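Local coordinates for protein 5,10-methylenetetrahydromethanopterin reductase (Methanopyrus kandleri, PDB 1EZW) that catalyses the reversible coenzyme F420-dependent reduction of methylene-tetrahydromethanopterin to methyl-tetrahydromethanopterin, a step of methanogenesis from carbon dioxide, at residues A128-E133 with G151-T156; L74-N79 with E136-Y141. One frame throughout, in Å; residues are numbered along the deposited sequence.

Contact 1: A128-E133 with G151-T156; sequences ATAIRE and GKYVKT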
loop_
_atom_site.group_PDB
_atom_site.type_symbol
_atom_site.label_atom_id
_atom_site.label_comp_id
_atom_site.label_asym_id
_atom_site.label_seq_id
_atom_site.Cartn_x
_atom_site.Cartn_y
_atom_site.Cartn_z
ATOM N N ALA A 128 27.425 -15.142 -21.002
ATOM C CA ALA A 128 26.601 -16.303 -20.722
ATOM C C ALA A 128 27.098 -17.025 -19.457
ATOM O O ALA A 128 26.295 -17.584 -18.688
ATOM C CB ALA A 128 26.572 -17.261 -21.925
ATOM N N THR A 129 28.415 -17.027 -19.254
ATOM C CA THR A 129 28.979 -17.643 -18.059
ATOM C C THR A 129 28.591 -16.790 -16.844
ATOM O O THR A 129 28.179 -17.350 -15.837
ATOM C CB THR A 129 30.489 -17.792 -18.171
ATOM O OG1 THR A 129 30.741 -18.811 -19.156
ATOM C CG2 THR A 129 31.101 -18.192 -16.839
ATOM N N ALA A 130 28.699 -15.467 -16.952
ATOM C CA ALA A 130 28.297 -14.599 -15.833
ATOM C C ALA A 130 26.826 -14.875 -15.454
ATOM O O ALA A 130 26.501 -14.965 -14.266
ATOM C CB ALA A 130 28.497 -13.111 -16.183
ATOM N N ILE A 131 25.954 -15.038 -16.446
ATOM C CA ILE A 131 24.544 -15.316 -16.171
ATOM C C ILE A 131 24.380 -16.678 -15.492
ATOM O O ILE A 131 23.588 -16.835 -14.575
ATOM C CB ILE A 131 23.699 -15.205 -17.465
ATOM C CG1 ILE A 131 23.643 -13.727 -17.900
ATOM C CG2 ILE A 131 22.242 -15.776 -17.193
ATOM C CD1 ILE A 131 22.952 -13.472 -19.242
ATOM N N ARG A 132 25.120 -17.703 -15.940
ATOM C CA ARG A 132 25.025 -18.990 -15.268
ATOM C C ARG A 132 25.416 -18.848 -13.786
ATOM O O ARG A 132 24.810 -19.475 -12.923
ATOM C CB ARG A 132 26.009 -19.996 -15.914
ATOM C CG ARG A 132 25.624 -20.458 -17.284
ATOM C CD ARG A 132 26.791 -21.324 -17.828
ATOM N NE ARG A 132 26.505 -21.851 -19.155
ATOM C CZ ARG A 132 25.796 -22.950 -19.395
ATOM N NH1 ARG A 132 25.601 -23.334 -20.659
ATOM N NH2 ARG A 132 25.293 -23.670 -18.402
ATOM N N GLU A 133 26.460 -18.075 -13.517
ATOM C CA GLU A 133 26.950 -17.921 -12.146
ATOM C C GLU A 133 25.960 -17.142 -11.301
ATOM O O GLU A 133 25.697 -17.526 -10.164
ATOM C CB GLU A 133 28.319 -17.239 -12.115
ATOM C CG GLU A 133 29.388 -18.149 -12.812
ATOM C CD GLU A 133 30.794 -17.666 -12.643
ATOM O OE1 GLU A 133 31.698 -18.300 -13.257
ATOM O OE2 GLU A 133 31.051 -16.684 -11.916
ATOM N N GLY A 151 33.202 -18.874 -8.750
ATOM C CA GLY A 151 33.160 -19.007 -10.195
ATOM C C GLY A 151 34.194 -18.078 -10.776
ATOM O O GLY A 151 35.070 -17.598 -10.045
ATOM N N LYS A 152 34.099 -17.807 -12.075
ATOM C CA LYS A 152 35.013 -16.905 -12.758
ATOM C C LYS A 152 34.592 -15.455 -12.623
ATOM O O LYS A 152 35.419 -14.559 -12.659
ATOM C CB LYS A 152 35.047 -17.175 -14.279
ATOM C CG LYS A 152 35.354 -18.602 -14.736
ATOM C CD LYS A 152 35.144 -18.729 -16.286
ATOM C CE LYS A 152 36.323 -18.195 -17.168
ATOM N NZ LYS A 152 36.726 -16.745 -17.142
ATOM N N TYR A 153 33.286 -15.202 -12.484
ATOM C CA TYR A 153 32.784 -13.824 -12.402
ATOM C C TYR A 153 32.406 -13.430 -10.969
ATOM O O TYR A 153 32.464 -12.268 -10.613
ATOM C CB TYR A 153 31.593 -13.660 -13.388
ATOM C CG TYR A 153 30.356 -12.954 -12.836
ATOM C CD1 TYR A 153 30.172 -11.572 -12.989
ATOM C CD2 TYR A 153 29.393 -13.677 -12.136
ATOM C CE1 TYR A 153 29.044 -10.935 -12.451
ATOM C CE2 TYR A 153 28.257 -13.038 -11.591
ATOM C CZ TYR A 153 28.099 -11.685 -11.755
ATOM O OH TYR A 153 26.976 -11.087 -11.183
ATOM N N VAL A 154 32.046 -14.400 -10.144
ATOM C CA VAL A 154 31.729 -14.072 -8.762
ATOM C C VAL A 154 32.308 -15.146 -7.867
ATOM O O VAL A 154 32.223 -16.343 -8.169
ATOM C CB VAL A 154 30.167 -13.950 -8.514
ATOM C CG1 VAL A 154 29.436 -15.245 -8.894
ATOM C CG2 VAL A 154 29.928 -13.627 -7.055
ATOM N N LYS A 155 32.932 -14.706 -6.781
ATOM C CA LYS A 155 33.449 -15.618 -5.776
ATOM C C LYS A 155 32.946 -15.071 -4.443
ATOM O O LYS A 155 33.251 -13.957 -4.069
ATOM C CB LYS A 155 34.989 -15.688 -5.782
ATOM C CG LYS A 155 35.498 -16.605 -4.657
ATOM C CD LYS A 155 37.050 -16.686 -4.643
ATOM C CE LYS A 155 37.510 -17.539 -3.448
ATOM N NZ LYS A 155 38.970 -17.835 -3.496
ATOM N N THR A 156 32.156 -15.859 -3.736
ATOM C CA THR A 156 31.634 -15.404 -2.449
ATOM C C THR A 156 32.441 -16.009 -1.313
ATOM O O THR A 156 33.316 -16.876 -1.534
ATOM C CB THR A 156 30.194 -15.886 -2.229
ATOM O OG1 THR A 156 30.172 -17.305 -2.025
ATOM C CG2 THR A 156 29.317 -15.561 -3.441
#
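Glu133 reaches the backbone of Lys152, Tyr153 and Val154 because its CG stands anti to its own carbonyl carbon (chi1 -65°) and its chain is extended beyond that point. The carboxylate then faces three successive N-H groups. Glu133 OE1 accepts from Lys152 N at 2.7 Å, on the syn side and somewhat out of the carboxylate plane. Glu133 OE2 takes two donors. Tyr153 N lies 2.7 Å from Glu133 OE2, also syn and tilted out of the plane. Val154 N is 3.1 Å from Glu133 OE2, nearly along its C-O axis. None of the three bonds is straight, but together they grip both oxygens and fix the turn of the carboxylate. They would probably favour its charged form. Gly151 CA sits 3.5 Å from Glu133 OE1.

Beside this polar grip lies the Tyr153 ring. It was modelled in two conformers, so its details are less certain. In one of them Ala130 CB stands over a face of the Tyr153 ring, 4.0 Å from its centroid and 20° off the normal, as a CH-pi contact. Glu133 OE2 lies at the edge of the ring, in its plane. Farther out, Thr129 CG2 meets Lys152 CD at 4.1 Å, the two side chains crossing at about a right angle.

The contact ties helix 127-142, an outer helix of the (beta/alpha)8 barrel, to the irregular connection leading to the next barrel strand, 173-176. Tyr153 OH hydrogen-bonds to Pro68 O. Tyr153 and Val154 also touch Pro73, at the start of helix 73-86, while Ile131 packs on Met182 of helix 180-189.

Contact 2: L74-N79 with E136-Y141; sequences LITASN and EVIYQY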
loop_
_atom_site.group_PDB
_atom_site.type_symbol
_atom_site.label_atom_id
_atom_site.label_comp_id
_atom_site.label_asym_id
_atom_site.label_seq_id
_atom_site.Cartn_x
_atom_site.Cartn_y
_atom_site.Cartn_z
ATOM N N LEU A 74 24.329 -11.227 -4.943
ATOM C CA LEU A 74 23.690 -11.505 -3.664
ATOM C C LEU A 74 22.670 -10.392 -3.387
ATOM O O LEU A 74 21.684 -10.633 -2.706
ATOM C CB LEU A 74 24.718 -11.549 -2.514
ATOM C CG LEU A 74 25.545 -12.848 -2.509
ATOM C CD1 LEU A 74 26.710 -12.706 -1.476
ATOM C CD2 LEU A 74 24.638 -14.051 -2.126
ATOM N N ILE A 75 22.944 -9.183 -3.885
ATOM C CA ILE A 75 21.974 -8.081 -3.736
ATOM C C ILE A 75 20.759 -8.370 -4.661
ATOM O O ILE A 75 19.593 -8.188 -4.265
ATOM C CB ILE A 75 22.618 -6.749 -4.067
ATOM C CG1 ILE A 75 23.627 -6.395 -2.955
ATOM C CG2 ILE A 75 21.551 -5.650 -4.218
ATOM C CD1 ILE A 75 22.973 -6.241 -1.571
ATOM N N THR A 76 21.014 -8.809 -5.888
ATOM C CA THR A 76 19.888 -9.164 -6.758
ATOM C C THR A 76 19.069 -10.294 -6.095
ATOM O O THR A 76 17.839 -10.246 -6.081
ATOM C CB THR A 76 20.417 -9.609 -8.150
ATOM O OG1 THR A 76 21.004 -8.475 -8.801
ATOM C CG2 THR A 76 19.259 -10.168 -9.000
ATOM N N ALA A 77 19.738 -11.320 -5.526
ATOM C CA ALA A 77 19.013 -12.402 -4.859
ATOM C C ALA A 77 18.099 -11.840 -3.740
ATOM O O ALA A 77 16.929 -12.228 -3.612
ATOM C CB ALA A 77 20.003 -13.419 -4.267
ATOM N N SER A 78 18.683 -10.999 -2.886
ATOM C CA SER A 78 17.910 -10.374 -1.825
ATOM C C SER A 78 16.688 -9.627 -2.400
ATOM O O SER A 78 15.564 -9.778 -1.856
ATOM C CB SER A 78 18.800 -9.379 -1.047
ATOM O OG SER A 78 18.028 -8.691 -0.046
ATOM N N ASN A 79 16.890 -8.823 -3.460
ATOM C CA ASN A 79 15.765 -8.092 -4.096
ATOM C C ASN A 79 14.660 -9.066 -4.491
ATOM O O ASN A 79 13.492 -8.854 -4.163
ATOM C CB ASN A 79 16.183 -7.361 -5.363
ATOM C CG ASN A 79 17.043 -6.191 -5.082
ATOM O OD1 ASN A 79 17.110 -5.756 -3.952
ATOM N ND2 ASN A 79 17.690 -5.635 -6.116
ATOM N N GLU A 136 23.271 -19.480 -10.257
ATOM C CA GLU A 136 23.618 -20.357 -9.137
ATOM C C GLU A 136 23.585 -19.609 -7.802
ATOM O O GLU A 136 23.109 -20.145 -6.808
ATOM C CB GLU A 136 25.001 -20.991 -9.328
ATOM C CG GLU A 136 25.028 -21.960 -10.468
ATOM C CD GLU A 136 24.014 -23.070 -10.302
ATOM O OE1 GLU A 136 23.343 -23.389 -11.301
ATOM O OE2 GLU A 136 23.883 -23.626 -9.182
ATOM N N VAL A 137 24.100 -18.389 -7.776
ATOM C CA VAL A 137 24.090 -17.625 -6.536
ATOM C C VAL A 137 22.658 -17.318 -6.079
ATOM O O VAL A 137 22.320 -17.460 -4.901
ATOM C CB VAL A 137 24.884 -16.318 -6.700
ATOM C CG1 VAL A 137 24.614 -15.361 -5.501
ATOM C CG2 VAL A 137 26.390 -16.653 -6.803
ATOM N N ILE A 138 21.822 -16.885 -7.014
ATOM C CA ILE A 138 20.448 -16.594 -6.634
ATOM C C ILE A 138 19.725 -17.784 -6.072
ATOM O O ILE A 138 19.070 -17.672 -5.040
ATOM C CB ILE A 138 19.665 -16.025 -7.852
ATOM C CG1 ILE A 138 20.248 -14.659 -8.229
ATOM C CG2 ILE A 138 18.159 -15.956 -7.513
ATOM C CD1 ILE A 138 19.596 -14.083 -9.528
ATOM N N TYR A 139 19.830 -18.956 -6.713
ATOM C CA TYR A 139 19.084 -20.090 -6.214
ATOM C C TYR A 139 19.666 -20.670 -4.932
ATOM O O TYR A 139 18.916 -21.177 -4.108
ATOM C CB TYR A 139 18.881 -21.118 -7.345
ATOM C CG TYR A 139 17.770 -20.564 -8.250
ATOM C CD1 TYR A 139 18.058 -19.625 -9.251
ATOM C CD2 TYR A 139 16.441 -20.910 -8.011
ATOM C CE1 TYR A 139 17.027 -19.022 -10.016
ATOM C CE2 TYR A 139 15.383 -20.318 -8.768
ATOM C CZ TYR A 139 15.696 -19.382 -9.755
ATOM O OH TYR A 139 14.699 -18.780 -10.492
ATOM N N GLN A 140 20.985 -20.573 -4.743
ATOM C CA GLN A 140 21.519 -20.980 -3.442
ATOM C C GLN A 140 20.912 -20.078 -2.353
ATOM O O GLN A 140 20.564 -20.559 -1.270
ATOM C CB GLN A 140 23.039 -20.865 -3.355
ATOM C CG GLN A 140 23.788 -21.990 -4.127
ATOM C CD GLN A 140 25.264 -21.965 -3.787
ATOM O OE1 GLN A 140 25.622 -21.677 -2.642
ATOM N NE2 GLN A 140 26.133 -22.326 -4.762
ATOM N N TYR A 141 20.764 -18.787 -2.653
ATOM C CA TYR A 141 20.191 -17.813 -1.709
ATOM C C TYR A 141 18.720 -18.163 -1.422
ATOM O O TYR A 141 18.277 -18.186 -0.275
ATOM C CB TYR A 141 20.311 -16.412 -2.334
ATOM C CG TYR A 141 19.879 -15.272 -1.429
ATOM C CD1 TYR A 141 20.812 -14.495 -0.760
ATOM C CD2 TYR A 141 18.523 -14.990 -1.243
ATOM C CE1 TYR A 141 20.413 -13.430 0.091
ATOM C CE2 TYR A 141 18.112 -13.933 -0.403
ATOM C CZ TYR A 141 19.057 -13.161 0.254
ATOM O OH TYR A 141 18.672 -12.065 1.039
#
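The Ala77 methyl is the central bump, set in a hollow between the Ile138 backbone and the Tyr141 ring. Ala77 CB lies 4.0 Å from Ile138 CA and 3.4 Å from Tyr141 CG, over one ring face as a CH-pi contact. Tyr141 has CG opposite its own N (chi1 -175°), which carries the ring across to helix 73-86, where one face meets Ala77 CB. Ser78 N lies over the same face, and Ser78 CB is 3.4 Å from Tyr141 OH.

A second bump, Leu74 CD2, enters the notch between Val137 CG1 (3.6 Å) and Tyr141 CD1 (4.1 Å). The Leu74 and Val137 side chains cross at about a right angle. On the other flank Thr76 CG2 meets Ile138 CD1 at 4.0 Å. The axes of segments 74-79 and 136-141 come within 8.7 Å and cross at -47°, a close approach that suits the small Ala77.

With an alanine in place of Tyr141, a gap would probably open beside Ala77 and Leu74, and Tyr40 O of the second subunit would be left without its hydroxyl partner.

Ser78 OG hydrogen-bonds to Asn42 O of the second subunit. Helices 73-86 and 127-142 lie on the outside of the barrel, one either side of strand 93-95 in the chain, and Ile138 packs inward on Ile93 and Met95 of that strand.

In the fold
Both contacts use helix 127-142, and their centres are 12 Å apart. Contact 1 takes its first half, residues 128-133, and contact 2 takes residues 136-141. Along the chain the order is 74-79, 128-133, 136-141, 151-156, so the two pairings cross. They meet where Val154 CG1 lies 4.0 Å from Val137 CG2. Contact 2 joins two neighbouring helices of the (beta/alpha)8 barrel. Contact 1 fixes the long connection after the second of them, before strand 173-176. One helix thus links the outer layer of the barrel to an excursion of the chain, on the side where the second subunit packs.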